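Local coordinates for protein 4-hydroxybenzoyl-CoA thioesterase (Staphylococcus aureus, PDB 6FDG) that probably hydrolyses acyl-CoA thioesters as a hotdog-fold thioesterase, with 1,4-dihydroxy-2-naphthoyl-CoA of the vitamin K2 pathway as its likely substrate, at residues 91-94 with 100-103; 28-33 with 58-63. All blocks are in the same frame, centred on the assembly; numbering follows the deposited sequence. Where two conformers were deposited one is given.

Interaction 1 (91-94 with 100-103)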
ATOM      1  N   LYS A  91      -9.482  20.063   6.677  1.00 16.02           N
ATOM      2  CA  LYS A  91     -10.649  19.194   6.866  1.00 16.19           C
ATOM      3  C   LYS A  91     -11.132  18.751   5.522  1.00 15.39           C
ATOM      4  O   LYS A  91     -10.979  19.398   4.475  1.00 16.10           O
ATOM      5  CB  LYS A  91     -11.767  19.927   7.643  1.00 18.28           C
ATOM      6  CG  LYS A  91     -11.486  19.960   9.133  1.00 23.04           C
ATOM      7  CD  LYS A  91     -12.540  20.693   9.953  1.00 30.41           C
ATOM      8  CE  LYS A  91     -13.835  19.944   9.883  1.00 32.03           C
ATOM      9  NZ  LYS A  91     -14.534  20.199  11.240  1.00 41.27           N
ATOM     10  N   TYR A  92     -11.774  17.563   5.559  1.00 15.42           N
ATOM     11  CA  TYR A  92     -12.252  16.900   4.366  1.00 15.10           C
ATOM     12  C   TYR A  92     -13.633  16.305   4.527  1.00 15.65           C
ATOM     13  O   TYR A  92     -14.044  15.866   5.626  1.00 16.93           O
ATOM     14  CB  TYR A  92     -11.388  15.670   4.021  1.00 15.76           C
ATOM     15  CG  TYR A  92      -9.892  16.008   4.015  1.00 15.17           C
ATOM     16  CD1 TYR A  92      -9.162  15.888   5.226  1.00 15.79           C
ATOM     17  CD2 TYR A  92      -9.231  16.343   2.880  1.00 15.95           C
ATOM     18  CE1 TYR A  92      -7.811  16.237   5.280  1.00 15.31           C
ATOM     19  CE2 TYR A  92      -7.842  16.654   2.918  1.00 15.38           C
ATOM     20  CZ  TYR A  92      -7.159  16.534   4.106  1.00 15.08           C
ATOM     21  OH  TYR A  92      -5.752  16.804   4.133  1.00 15.71           O
ATOM     22  N   GLU A  93     -14.339  16.257   3.421  1.00 15.14           N
ATOM     23  CA  GLU A  93     -15.626  15.472   3.301  1.00 15.63           C
ATOM     24  C   GLU A  93     -15.525  14.677   2.043  1.00 16.92           C
ATOM     25  O   GLU A  93     -15.142  15.202   0.997  1.00 17.92           O
ATOM     26  CB  GLU A  93     -16.856  16.427   3.209  1.00 17.83           C
ATOM     27  CG  GLU A  93     -17.123  17.161   4.457  1.00 18.70           C
ATOM     28  CD  GLU A  93     -18.251  18.222   4.377  1.00 24.08           C
ATOM     29  OE1 GLU A  93     -18.545  18.642   3.279  1.00 25.24           O
ATOM     30  OE2 GLU A  93     -18.615  18.623   5.473  1.00 29.16           O
ATOM     31  N   ILE A  94     -15.909  13.396   2.086  1.00 16.52           N
ATOM     32  CA  ILE A  94     -15.935  12.557   0.902  1.00 17.49           C
ATOM     33  C   ILE A  94     -17.385  12.168   0.569  1.00 16.43           C
ATOM     34  O   ILE A  94     -18.123  11.684   1.460  1.00 18.13           O
ATOM     35  CB  ILE A  94     -15.167  11.264   1.051  1.00 16.40           C
ATOM     36  CG1 ILE A  94     -13.687  11.566   1.459  1.00 17.01           C
ATOM     37  CG2 ILE A  94     -15.245  10.443  -0.207  1.00 18.83           C
ATOM     38  CD1 ILE A  94     -12.852  10.332   1.600  1.00 19.07           C
ATOM     39  N   GLU A 100     -24.009  11.146  -1.352  1.00 21.26           N
ATOM     40  CA  GLU A 100     -24.134  10.970   0.065  1.00 20.57           C
ATOM     41  C   GLU A 100     -22.748  11.216   0.773  1.00 20.40           C
ATOM     42  O   GLU A 100     -21.737  10.850   0.162  1.00 21.12           O
ATOM     43  CB  GLU A 100     -24.552   9.558   0.417  1.00 24.04           C
ATOM     44  CG  GLU A 100     -25.881   9.161  -0.249  1.00 26.41           C
ATOM     45  CD  GLU A 100     -26.142   7.687  -0.454  1.00 30.72           C
ATOM     46  OE1 GLU A 100     -25.327   6.750  -0.296  1.00 30.25           O
ATOM     47  OE2 GLU A 100     -27.364   7.411  -0.849  1.00 38.60           O
ATOM     48  N   LEU A 101     -22.825  11.834   1.914  1.00 19.29           N
ATOM     49  CA  LEU A 101     -21.595  12.011   2.774  1.00 19.64           C
ATOM     50  C   LEU A 101     -21.105  10.684   3.343  1.00 20.56           C
ATOM     51  O   LEU A 101     -21.859  10.021   4.131  1.00 22.69           O
ATOM     52  CB  LEU A 101     -21.894  12.966   3.845  1.00 20.68           C
ATOM     53  CG  LEU A 101     -20.636  13.295   4.769  1.00 21.29           C
ATOM     54  CD1 LEU A 101     -19.571  13.962   3.991  1.00 21.64           C
ATOM     55  CD2 LEU A 101     -21.118  14.016   5.986  1.00 24.22           C
ATOM     56  N   ALA A 102     -19.985  10.183   2.804  1.00 17.72           N
ATOM     57  CA  ALA A 102     -19.440   8.879   3.194  1.00 18.22           C
ATOM     58  C   ALA A 102     -18.444   8.962   4.379  1.00 17.96           C
ATOM     59  O   ALA A 102     -18.242   8.046   5.124  1.00 17.86           O
ATOM     60  CB  ALA A 102     -18.877   8.161   2.071  1.00 18.44           C
ATOM     61  N   THR A 103     -17.699  10.083   4.416  1.00 17.40           N
ATOM     62  CA  THR A 103     -16.551  10.208   5.307  1.00 16.69           C
ATOM     63  C   THR A 103     -16.223  11.641   5.595  1.00 17.08           C
ATOM     64  O   THR A 103     -16.400  12.502   4.713  1.00 16.84           O
ATOM     65  CB  THR A 103     -15.268   9.616   4.533  1.00 18.28           C
ATOM     66  OG1 THR A 103     -15.608   8.652   3.614  1.00 18.15           O
ATOM     67  CG2 THR A 103     -14.232   9.242   5.491  1.00 19.61           C
TER
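A classic beta bulge near the turn end of the hairpin formed by strands 88-95 and 101-113 brings two consecutive residues, A102 and T103, opposite the single residue I94. The carbonyl of I94 is the shared acceptor. It takes the amide of A102 in a short bond, A102 N to I94 O 2.7 Å, that arrives almost in line with the C=O (163° at the oxygen), while the amide of T103 adds a weak second bond at 3.4 Å from T103 N to I94 O. In return I94 N donates to T103 O over 2.8 Å, nearly straight at 168°, which completes an antiparallel hydrogen-bonded pair. The same T103 oxygen also receives a CA-H...O contact from E93 CA, at 3.4 Å.

On one face of the sheet the side chains of I94 and T103 lie side by side and point the same way. With CG1 anti to the carbonyl carbon (chi1 -56°) and the chain extended beyond it, the I94 branch runs alongside T103, so that CD1 as well as CB meets T103 OG1 and CB; I94 CB is 3.7 Å from T103 OG1. Y26 of helix 26-41 packs on both side chains. Elsewhere, L101 sends CD1 back to within 3.7 Å of E93 CB, the two side chains crossing at a slant. Two consecutive residues set against one on the partner strand, with both amides turned to its carbonyl, one of them weakly, mark the classic bulge of antiparallel sheets.

Interaction 2 (28-33 with 58-63)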
ATOM      1  N   THR A  28      -4.404   8.325   1.953  1.00 14.93           N
ATOM      2  CA  THR A  28      -3.883   8.602   0.628  1.00 14.70           C
ATOM      3  C   THR A  28      -4.832   9.479  -0.155  1.00 14.70           C
ATOM      4  O   THR A  28      -4.392  10.405  -0.872  1.00 15.89           O
ATOM      5  CB  THR A  28      -3.518   7.322  -0.133  1.00 16.45           C
ATOM      6  OG1 THR A  28      -2.545   6.638   0.648  1.00 19.91           O
ATOM      7  CG2 THR A  28      -3.072   7.553  -1.482  1.00 17.26           C
ATOM      8  N   TRP A  29      -6.124   9.233  -0.029  1.00 14.50           N
ATOM      9  CA  TRP A  29      -7.090  10.076  -0.727  1.00 15.17           C
ATOM     10  C   TRP A  29      -7.121  11.478  -0.152  1.00 14.55           C
ATOM     11  O   TRP A  29      -7.187  12.440  -0.945  1.00 15.51           O
ATOM     12  CB  TRP A  29      -8.503   9.486  -0.620  1.00 15.17           C
ATOM     13  CG  TRP A  29      -8.676   8.216  -1.436  1.00 15.81           C
ATOM     14  CD1 TRP A  29      -7.766   7.539  -2.115  1.00 16.32           C
ATOM     15  CD2 TRP A  29      -9.918   7.501  -1.607  1.00 16.45           C
ATOM     16  NE1 TRP A  29      -8.309   6.409  -2.760  1.00 17.29           N
ATOM     17  CE2 TRP A  29      -9.651   6.425  -2.437  1.00 16.38           C
ATOM     18  CE3 TRP A  29     -11.199   7.687  -1.125  1.00 18.41           C
ATOM     19  CZ2 TRP A  29     -10.630   5.527  -2.905  1.00 18.27           C
ATOM     20  CZ3 TRP A  29     -12.196   6.794  -1.544  1.00 19.51           C
ATOM     21  CH2 TRP A  29     -11.875   5.746  -2.431  1.00 19.99           C
ATOM     22  N   PHE A  30      -6.953  11.640   1.162  1.00 14.12           N
ATOM     23  CA  PHE A  30      -6.841  13.002   1.748  1.00 15.23           C
ATOM     24  C   PHE A  30      -5.600  13.656   1.191  1.00 15.17           C
ATOM     25  O   PHE A  30      -5.647  14.883   0.932  1.00 15.38           O
ATOM     26  CB  PHE A  30      -6.783  12.965   3.239  1.00 14.80           C
ATOM     27  CG  PHE A  30      -8.060  12.567   3.948  1.00 16.36           C
ATOM     28  CD1 PHE A  30      -9.297  12.433   3.359  1.00 16.45           C
ATOM     29  CD2 PHE A  30      -8.002  12.424   5.343  1.00 16.84           C
ATOM     30  CE1 PHE A  30     -10.449  12.097   4.103  1.00 17.69           C
ATOM     31  CE2 PHE A  30      -9.129  12.148   6.095  1.00 17.12           C
ATOM     32  CZ  PHE A  30     -10.351  11.971   5.436  1.00 18.07           C
ATOM     33  N   GLU A  31      -4.474  12.940   1.017  1.00 13.69           N
ATOM     34  CA  GLU A  31      -3.276  13.541   0.430  0.55 14.39           C
ATOM     35  C   GLU A  31      -3.518  14.021  -0.968  1.00 14.78           C
ATOM     36  O   GLU A  31      -3.111  15.156  -1.322  1.00 15.56           O
ATOM     37  CB  GLU A  31      -2.162  12.512   0.489  0.55 16.00           C
ATOM     38  CG  GLU A  31      -0.936  12.914  -0.300  0.55 15.08           C
ATOM     39  CD  GLU A  31      -0.008  11.695  -0.462  0.55 18.74           C
ATOM     40  OE1 GLU A  31       0.012  11.069  -1.612  0.55 18.55           O
ATOM     41  OE2 GLU A  31       0.800  11.442   0.483  0.55 24.06           O
ATOM     42  N   VAL A  32      -4.127  13.190  -1.813  1.00 14.47           N
ATOM     43  CA  VAL A  32      -4.424  13.586  -3.173  1.00 14.45           C
ATOM     44  C   VAL A  32      -5.274  14.866  -3.162  1.00 14.71           C
ATOM     45  O   VAL A  32      -5.006  15.820  -3.905  1.00 15.79           O
ATOM     46  CB  VAL A  32      -5.134  12.436  -3.922  1.00 15.51           C
ATOM     47  CG1 VAL A  32      -5.728  12.892  -5.296  1.00 17.45           C
ATOM     48  CG2 VAL A  32      -4.181  11.312  -4.140  1.00 16.98           C
ATOM     49  N   ALA A  33      -6.258  14.928  -2.343  1.00 14.76           N
ATOM     50  CA  ALA A  33      -7.136  16.095  -2.228  1.00 16.06           C
ATOM     51  C   ALA A  33      -6.437  17.307  -1.737  1.00 14.84           C
ATOM     52  O   ALA A  33      -6.624  18.414  -2.311  1.00 16.38           O
ATOM     53  CB  ALA A  33      -8.368  15.719  -1.414  1.00 15.93           C
ATOM     54  N   THR A  58       1.125  15.374  11.034  1.00 16.80           N
ATOM     55  CA  THR A  58       1.332  15.201  12.418  1.00 17.66           C
ATOM     56  C   THR A  58       0.129  14.722  13.190  1.00 17.68           C
ATOM     57  O   THR A  58       0.253  14.242  14.342  1.00 17.15           O
ATOM     58  CB  THR A  58       1.944  16.478  13.075  1.00 22.56           C
ATOM     59  OG1 THR A  58       0.961  17.517  13.011  1.00 24.57           O
ATOM     60  CG2 THR A  58       3.300  16.746  12.436  1.00 26.99           C
ATOM     61  N   ASP A  59      -1.072  14.755  12.574  1.00 15.97           N
ATOM     62  CA  ASP A  59      -2.292  14.236  13.221  1.00 15.02           C
ATOM     63  C   ASP A  59      -3.211  13.869  12.139  1.00 15.46           C
ATOM     64  O   ASP A  59      -3.407  14.636  11.147  1.00 16.41           O
ATOM     65  CB  ASP A  59      -2.991  15.265  14.098  1.00 17.72           C
ATOM     66  CG  ASP A  59      -4.007  14.712  14.957  1.00 24.32           C
ATOM     67  OD1 ASP A  59      -3.650  14.058  15.936  1.00 28.79           O
ATOM     68  OD2 ASP A  59      -5.174  14.890  14.659  1.00 34.34           O
ATOM     69  N   LEU A  60      -3.883  12.739  12.217  1.00 14.89           N
ATOM     70  CA  LEU A  60      -4.812  12.198  11.214  1.00 14.90           C
ATOM     71  C   LEU A  60      -6.106  11.834  11.929  1.00 15.55           C
ATOM     72  O   LEU A  60      -6.020  11.095  12.974  1.00 16.09           O
ATOM     73  CB  LEU A  60      -4.239  10.981  10.488  1.00 15.10           C
ATOM     74  CG  LEU A  60      -5.217  10.194   9.610  1.00 14.86           C
ATOM     75  CD1 LEU A  60      -5.618  11.012   8.364  1.00 16.03           C
ATOM     76  CD2 LEU A  60      -4.538   8.922   9.197  1.00 16.09           C
ATOM     77  N   ASN A  61      -7.271  12.216  11.419  1.00 15.55           N
ATOM     78  CA  ASN A  61      -8.565  11.758  11.915  1.00 14.10           C
ATOM     79  C   ASN A  61      -9.397  11.425  10.756  1.00 15.56           C
ATOM     80  O   ASN A  61      -9.476  12.142   9.769  1.00 16.26           O
ATOM     81  CB  ASN A  61      -9.210  12.883  12.702  1.00 18.10           C
ATOM     82  CG  ASN A  61      -8.263  13.399  13.812  1.00 27.15           C
ATOM     83  OD1 ASN A  61      -7.493  14.417  13.635  1.00 39.30           O
ATOM     84  ND2 ASN A  61      -8.209  12.713  14.912  1.00 30.26           N
ATOM     85  N   VAL A  62     -10.075  10.255  10.798  1.00 14.95           N
ATOM     86  CA  VAL A  62     -11.016   9.832   9.748  1.00 15.16           C
ATOM     87  C   VAL A  62     -12.272   9.294  10.432  1.00 17.25           C
ATOM     88  O   VAL A  62     -12.151   8.459  11.349  1.00 17.70           O
ATOM     89  CB  VAL A  62     -10.499   8.742   8.833  1.00 16.14           C
ATOM     90  CG1 VAL A  62     -11.346   8.588   7.601  1.00 18.12           C
ATOM     91  CG2 VAL A  62      -8.993   9.011   8.361  1.00 17.31           C
ATOM     92  N   ASN A  63     -13.449   9.792  10.084  0.50 15.71           N
ATOM     93  CA  ASN A  63     -14.702   9.237  10.607  0.50 15.18           C
ATOM     94  C   ASN A  63     -15.504   8.737   9.495  0.50 15.58           C
ATOM     95  O   ASN A  63     -15.904   9.531   8.606  0.50 15.94           O
ATOM     96  CB  ASN A  63     -15.436  10.336  11.302  0.50 15.27           C
ATOM     97  CG  ASN A  63     -16.629   9.810  12.078  0.50 18.83           C
ATOM     98  OD1 ASN A  63     -17.634   9.576  11.524  0.50 22.98           O
ATOM     99  ND2 ASN A  63     -16.399   9.437  13.328  0.50 24.86           N
TER
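F30 points from helix 26-41 toward strand 57-64, and its ring packs between helix and sheet in this hotdog fold, where a long helix is wrapped by a curved antiparallel sheet. The axes of the two short segments stay 11.0 Å apart, a gap that the F30 side chain bridges from the helix; their directions differ by 109°. With CG anti to the carbonyl carbon (chi1 -70°), the ring extends to the strand and meets it along one side, through CD2, CE2 and CZ.

L60 and V62 receive it, each lying aslant to the phenyl group. CD1 of L60 comes to 4.1 Å from F30 CD2. V62, whose bond to CB is directed at the helix, offers both methyls: CG2 is 3.9 Å from F30 CE2, and CG1 lies 4.1 Å from F30 CZ. The bond from CA to CB of the intervening N61 is directed away from the helix, and its amide is hydrogen-bonded to N61 of a neighbouring subunit, the second copy, whose strand continues the sheet in an antiparallel ladder. The ring of Y92, from strand 88-95, stacks on that of F30. The helix thus joins its own sheet through apolar packing, while the strand it touches also builds the subunit interface. N61 still contributes its backbone here: its carbonyl oxygen lies at the ring edge, in the ring plane, with N61 O 3.7 Å from F30 CE2.

In the fold
Along the chain both segments of interaction 2 come before those of interaction 1, and all four belong to the same hotdog domain. The centres of the two contacts are 11 Å apart, and strands 57-64 and 101-113, neighbours in the same sheet, connect them. They also touch directly: I94 CD1 is 3.9 Å from F30 CE1, and T103 CG2 is 3.6 Å from V62 CG1. The two contacts therefore meet where F30 of helix 26-41 packs against the sheet, with I94 and V62 both touching its ring. The example illustrates how a hotdog fold combines backbone pairing within the sheet with side-chain packing against its helix, while strand 57-64 carries the sheet on into a neighbouring subunit.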